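Local coordinates for protein apical membrane antigen 1 (Neospora caninum, PDB 4APL) that probably takes part in host-cell invasion by this apicomplexan parasite, as a surface antigen of the moving junction between parasite and host cell, at residues F385-K397 and T408-C420. Residues are numbered along the deposited sequence; the frame is centred on the assembly and turned at random.
Sequences FGSCDVQACKRQK and TSVDCTAEEQNDC
Thr-408 pairs with Lys-397 partway along the antiparallel beta hairpin of strands 394-401 and 404-411, in the small, disulfide-rich domain III, exchanging N-H...O=C bonds in both directions. Ser-409 faces Gln-396 as a non-hydrogen-bonded pair, its hydroxyl turned to Arg-244 outside the hairpin. Val-410 and Arg-395 form the next hydrogen-bonded pair: Arg-395 N to Val-410 O and Val-410 N to Arg-395 O both measure 3.0 Å, each donor in the carbonyl plane. On the same face of the sheet, Val-410 CG2 meets CB of Lys-397 and the edge of the Phe-385 ring. Asp-411 OD1 and Lys-394 NZ form a salt bridge whose hydrogen bond is weak, while Asp-411 O accepts from Arg-395 NE (3.0 Å), tilted 25° out of the guanidinium plane. The Arg-395 chain, extended from CG to NE, puts its guanidinium between Phe-385 CD1 on one face and Thr-413 N on the other. Cys-412 SG is bonded to Cys-388 SG, linking the chain after the second strand to the loop that leads into the first. Thr-413 and Glu-416 form a capping box in which Thr-413 N donates to Glu-416 OE1 (2.8 Å); this oxygen also has a long salt bridge to Arg-395 NH1, well out of the guanidinium plane. At the modelled C-terminus, Cys-420 SG closes a second disulfide with Cys-393 SG, chi3 90°, and rests 3.6 Å from Val-390 O.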
loop_
_atom_site.group_PDB
_atom_site.type_symbol
_atom_site.label_atom_id
_atom_site.label_comp_id
_atom_site.label_asym_id
_atom_site.label_seq_id
_atom_site.Cartn_x
_atom_site.Cartn_y
_atom_site.Cartn_z
ATOM N N PHE A 385 -5.454 -32.779 -13.275
ATOM C CA PHE A 385 -4.802 -33.334 -12.098
ATOM C C PHE A 385 -3.300 -33.434 -12.294
ATOM O O PHE A 385 -2.832 -34.015 -13.271
ATOM C CB PHE A 385 -5.369 -34.711 -11.798
ATOM C CG PHE A 385 -6.725 -34.673 -11.184
ATOM C CD1 PHE A 385 -6.873 -34.504 -9.820
ATOM C CD2 PHE A 385 -7.856 -34.786 -11.970
ATOM C CE1 PHE A 385 -8.129 -34.461 -9.240
ATOM C CE2 PHE A 385 -9.120 -34.748 -11.403
ATOM C CZ PHE A 385 -9.257 -34.587 -10.033
ATOM N N GLY A 386 -2.544 -32.878 -11.355
ATOM C CA GLY A 386 -1.088 -32.959 -11.419
ATOM C C GLY A 386 -0.556 -34.263 -10.854
ATOM O O GLY A 386 -1.316 -35.126 -10.406
ATOM N N SER A 387 0.761 -34.413 -10.865
ATOM C CA SER A 387 1.375 -35.571 -10.250
ATOM C C SER A 387 1.428 -35.373 -8.749
ATOM O O SER A 387 1.427 -34.244 -8.278
ATOM C CB SER A 387 2.778 -35.766 -10.800
ATOM O OG SER A 387 2.734 -35.824 -12.210
ATOM N N CYS A 388 1.490 -36.470 -8.002
ATOM C CA CYS A 388 1.550 -36.388 -6.554
ATOM C C CYS A 388 2.799 -35.623 -6.154
ATOM O O CYS A 388 3.906 -35.976 -6.556
ATOM C CB CYS A 388 1.544 -37.790 -5.932
ATOM S SG CYS A 388 1.025 -37.903 -4.194
ATOM N N ASP A 389 2.607 -34.525 -5.436
ATOM C CA ASP A 389 3.690 -33.907 -4.689
ATOM C C ASP A 389 3.926 -34.799 -3.477
ATOM O O ASP A 389 3.152 -34.779 -2.517
ATOM C CB ASP A 389 3.299 -32.482 -4.274
ATOM C CG ASP A 389 4.230 -31.882 -3.230
ATOM O OD1 ASP A 389 5.218 -32.545 -2.833
ATOM O OD2 ASP A 389 3.960 -30.740 -2.793
ATOM N N VAL A 390 4.968 -35.621 -3.557
ATOM C CA VAL A 390 5.145 -36.737 -2.632
ATOM C C VAL A 390 5.474 -36.267 -1.221
ATOM O O VAL A 390 5.131 -36.930 -0.244
ATOM C CB VAL A 390 6.233 -37.713 -3.117
ATOM C CG1 VAL A 390 5.846 -38.313 -4.462
ATOM C CG2 VAL A 390 7.587 -37.014 -3.196
ATOM N N GLN A 391 6.129 -35.114 -1.126
ATOM C CA GLN A 391 6.568 -34.571 0.155
ATOM C C GLN A 391 5.371 -34.173 1.015
ATOM O O GLN A 391 5.475 -34.088 2.239
ATOM C CB GLN A 391 7.499 -33.371 -0.072
ATOM C CG GLN A 391 7.685 -32.468 1.143
ATOM C CD GLN A 391 7.511 -30.996 0.805
ATOM O OE1 GLN A 391 8.441 -30.203 0.972
ATOM N NE2 GLN A 391 6.322 -30.625 0.314
ATOM N N ALA A 392 4.233 -33.947 0.369
ATOM C CA ALA A 392 3.026 -33.536 1.076
ATOM C C ALA A 392 1.869 -34.490 0.826
ATOM O O ALA A 392 0.781 -34.305 1.366
ATOM C CB ALA A 392 2.639 -32.123 0.678
ATOM N N CYS A 393 2.118 -35.509 0.004
ATOM C CA CYS A 393 1.094 -36.459 -0.446
ATOM C C CYS A 393 -0.265 -35.843 -0.768
ATOM O O CYS A 393 -1.306 -36.385 -0.382
ATOM C CB CYS A 393 0.941 -37.632 0.527
ATOM S SG CYS A 393 0.836 -39.237 -0.307
ATOM N N LYS A 394 -0.235 -34.696 -1.450
ATOM C CA LYS A 394 -1.395 -34.162 -2.167
ATOM C C LYS A 394 -1.035 -33.892 -3.636
ATOM O O LYS A 394 0.144 -33.970 -4.036
ATOM C CB LYS A 394 -1.938 -32.882 -1.505
ATOM C CG LYS A 394 -1.951 -32.872 0.022
ATOM C CD LYS A 394 -2.800 -33.985 0.630
ATOM C CE LYS A 394 -4.114 -33.456 1.184
ATOM N NZ LYS A 394 -5.166 -34.511 1.247
ATOM N N ARG A 395 -2.060 -33.608 -4.440
ATOM C CA ARG A 395 -1.865 -33.200 -5.829
ATOM C C ARG A 395 -2.791 -32.045 -6.171
ATOM O O ARG A 395 -3.856 -31.885 -5.568
ATOM C CB ARG A 395 -2.071 -34.376 -6.797
ATOM C CG ARG A 395 -3.505 -34.887 -6.895
ATOM C CD ARG A 395 -3.584 -36.287 -7.491
ATOM N NE ARG A 395 -4.934 -36.835 -7.380
ATOM C CZ ARG A 395 -5.505 -37.604 -8.300
ATOM N NH1 ARG A 395 -4.839 -37.925 -9.400
ATOM N NH2 ARG A 395 -6.745 -38.043 -8.132
ATOM N N GLN A 396 -2.358 -31.222 -7.121
ATOM C CA GLN A 396 -3.156 -30.105 -7.601
ATOM C C GLN A 396 -4.448 -30.596 -8.284
ATOM O O GLN A 396 -4.442 -31.602 -9.000
ATOM C CB GLN A 396 -2.309 -29.268 -8.567
ATOM C CG GLN A 396 -3.025 -28.074 -9.173
ATOM C CD GLN A 396 -3.354 -27.021 -8.140
ATOM O OE1 GLN A 396 -4.489 -26.546 -8.052
ATOM N NE2 GLN A 396 -2.362 -26.661 -7.335
ATOM N N LYS A 397 -5.553 -29.892 -8.057
ATOM C CA LYS A 397 -6.761 -30.111 -8.845
ATOM C C LYS A 397 -7.370 -28.809 -9.367
ATOM O O LYS A 397 -7.927 -28.015 -8.600
ATOM C CB LYS A 397 -7.801 -30.905 -8.050
ATOM C CG LYS A 397 -9.127 -31.085 -8.777
ATOM C CD LYS A 397 -10.274 -31.257 -7.800
ATOM C CE LYS A 397 -11.505 -31.823 -8.478
ATOM N NZ LYS A 397 -12.362 -32.510 -7.476
ATOM N N THR A 408 -7.437 -26.328 -6.047
ATOM C CA THR A 408 -7.296 -26.937 -4.718
ATOM C C THR A 408 -6.199 -27.987 -4.706
ATOM O O THR A 408 -5.592 -28.265 -5.743
ATOM C CB THR A 408 -8.611 -27.576 -4.207
ATOM O OG1 THR A 408 -9.157 -28.448 -5.204
ATOM C CG2 THR A 408 -9.628 -26.506 -3.866
ATOM N N SER A 409 -5.916 -28.510 -3.511
ATOM C CA SER A 409 -5.159 -29.750 -3.325
ATOM C C SER A 409 -6.112 -30.855 -2.904
ATOM O O SER A 409 -7.051 -30.615 -2.138
ATOM C CB SER A 409 -4.108 -29.576 -2.238
ATOM O OG SER A 409 -2.950 -28.935 -2.740
ATOM N N VAL A 410 -5.883 -32.062 -3.409
ATOM C CA VAL A 410 -6.711 -33.211 -3.041
ATOM C C VAL A 410 -5.843 -34.450 -2.825
ATOM O O VAL A 410 -4.639 -34.430 -3.085
ATOM C CB VAL A 410 -7.823 -33.510 -4.089
ATOM C CG1 VAL A 410 -8.829 -32.371 -4.169
ATOM C CG2 VAL A 410 -7.230 -33.802 -5.457
ATOM N N ASP A 411 -6.463 -35.525 -2.352
ATOM C CA ASP A 411 -5.769 -36.793 -2.167
ATOM C C ASP A 411 -5.177 -37.301 -3.483
ATOM O O ASP A 411 -5.800 -37.186 -4.549
ATOM C CB ASP A 411 -6.723 -37.848 -1.587
ATOM C CG ASP A 411 -7.109 -37.571 -0.134
ATOM O OD1 ASP A 411 -6.206 -37.329 0.700
ATOM O OD2 ASP A 411 -8.322 -37.625 0.177
ATOM N N CYS A 412 -3.967 -37.846 -3.394
ATOM C CA CYS A 412 -3.400 -38.674 -4.451
ATOM C C CYS A 412 -4.122 -40.024 -4.541
ATOM O O CYS A 412 -4.807 -40.443 -3.598
ATOM C CB CYS A 412 -1.902 -38.888 -4.197
ATOM S SG CYS A 412 -0.958 -37.347 -4.146
ATOM N N THR A 413 -3.958 -40.715 -5.668
ATOM C CA THR A 413 -4.500 -42.072 -5.811
ATOM C C THR A 413 -3.744 -43.067 -4.935
ATOM O O THR A 413 -2.622 -42.795 -4.494
ATOM C CB THR A 413 -4.463 -42.567 -7.272
ATOM O OG1 THR A 413 -3.148 -42.382 -7.808
ATOM C CG2 THR A 413 -5.464 -41.799 -8.125
ATOM N N ALA A 414 -4.358 -44.223 -4.693
ATOM C CA ALA A 414 -3.684 -45.333 -4.013
ATOM C C ALA A 414 -2.312 -45.627 -4.629
ATOM O O ALA A 414 -1.299 -45.671 -3.931
ATOM C CB ALA A 414 -4.557 -46.578 -4.034
ATOM N N GLU A 415 -2.276 -45.806 -5.942
ATOM C CA GLU A 415 -1.010 -46.027 -6.612
ATOM C C GLU A 415 0.024 -44.965 -6.235
ATOM O O GLU A 415 1.103 -45.293 -5.748
ATOM C CB GLU A 415 -1.193 -46.101 -8.128
ATOM C CG GLU A 415 0.077 -46.489 -8.868
ATOM C CD GLU A 415 0.874 -47.568 -8.151
ATOM O OE1 GLU A 415 0.264 -48.411 -7.446
ATOM O OE2 GLU A 415 2.118 -47.566 -8.286
ATOM N N GLU A 416 -0.333 -43.696 -6.417
ATOM C CA GLU A 416 0.577 -42.581 -6.142
ATOM C C GLU A 416 1.085 -42.543 -4.698
ATOM O O GLU A 416 2.230 -42.164 -4.459
ATOM C CB GLU A 416 -0.089 -41.250 -6.501
ATOM C CG GLU A 416 -0.234 -41.001 -7.995
ATOM C CD GLU A 416 -1.180 -39.856 -8.307
ATOM O OE1 GLU A 416 -2.122 -39.625 -7.518
ATOM O OE2 GLU A 416 -0.984 -39.185 -9.344
ATOM N N GLN A 417 0.227 -42.948 -3.756
ATOM C CA GLN A 417 0.498 -42.886 -2.305
ATOM C C GLN A 417 1.679 -43.757 -1.850
ATOM O O GLN A 417 2.196 -43.599 -0.743
ATOM C CB GLN A 417 -0.760 -43.282 -1.512
ATOM C CG GLN A 417 -1.812 -42.187 -1.352
ATOM C CD GLN A 417 -2.924 -42.572 -0.383
ATOM O OE1 GLN A 417 -4.089 -42.230 -0.584
ATOM N NE2 GLN A 417 -2.567 -43.293 0.671
ATOM N N ASN A 418 2.087 -44.688 -2.699
ATOM C CA ASN A 418 3.165 -45.598 -2.362
ATOM C C ASN A 418 4.530 -44.983 -2.633
ATOM O O ASN A 418 5.542 -45.686 -2.635
ATOM C CB ASN A 418 3.017 -46.918 -3.127
ATOM C CG ASN A 418 1.783 -47.699 -2.713
ATOM O OD1 ASN A 418 1.283 -48.528 -3.471
ATOM N ND2 ASN A 418 1.285 -47.438 -1.508
ATOM N N ASP A 419 4.553 -43.676 -2.883
ATOM C CA ASP A 419 5.811 -42.929 -2.956
ATOM C C ASP A 419 5.891 -41.874 -1.852
ATOM O O ASP A 419 6.853 -41.100 -1.781
ATOM C CB ASP A 419 5.987 -42.279 -4.327
ATOM C CG ASP A 419 6.224 -43.292 -5.427
ATOM O OD1 ASP A 419 6.515 -44.468 -5.110
ATOM O OD2 ASP A 419 6.121 -42.907 -6.613
ATOM N N CYS A 420 4.875 -41.858 -0.991
ATOM C CA CYS A 420 4.895 -41.035 0.204
ATOM C C CYS A 420 5.417 -41.844 1.392
ATOM O O CYS A 420 6.217 -41.352 2.195
ATOM C CB CYS A 420 3.494 -40.497 0.494
ATOM S SG CYS A 420 2.758 -39.608 -0.901
#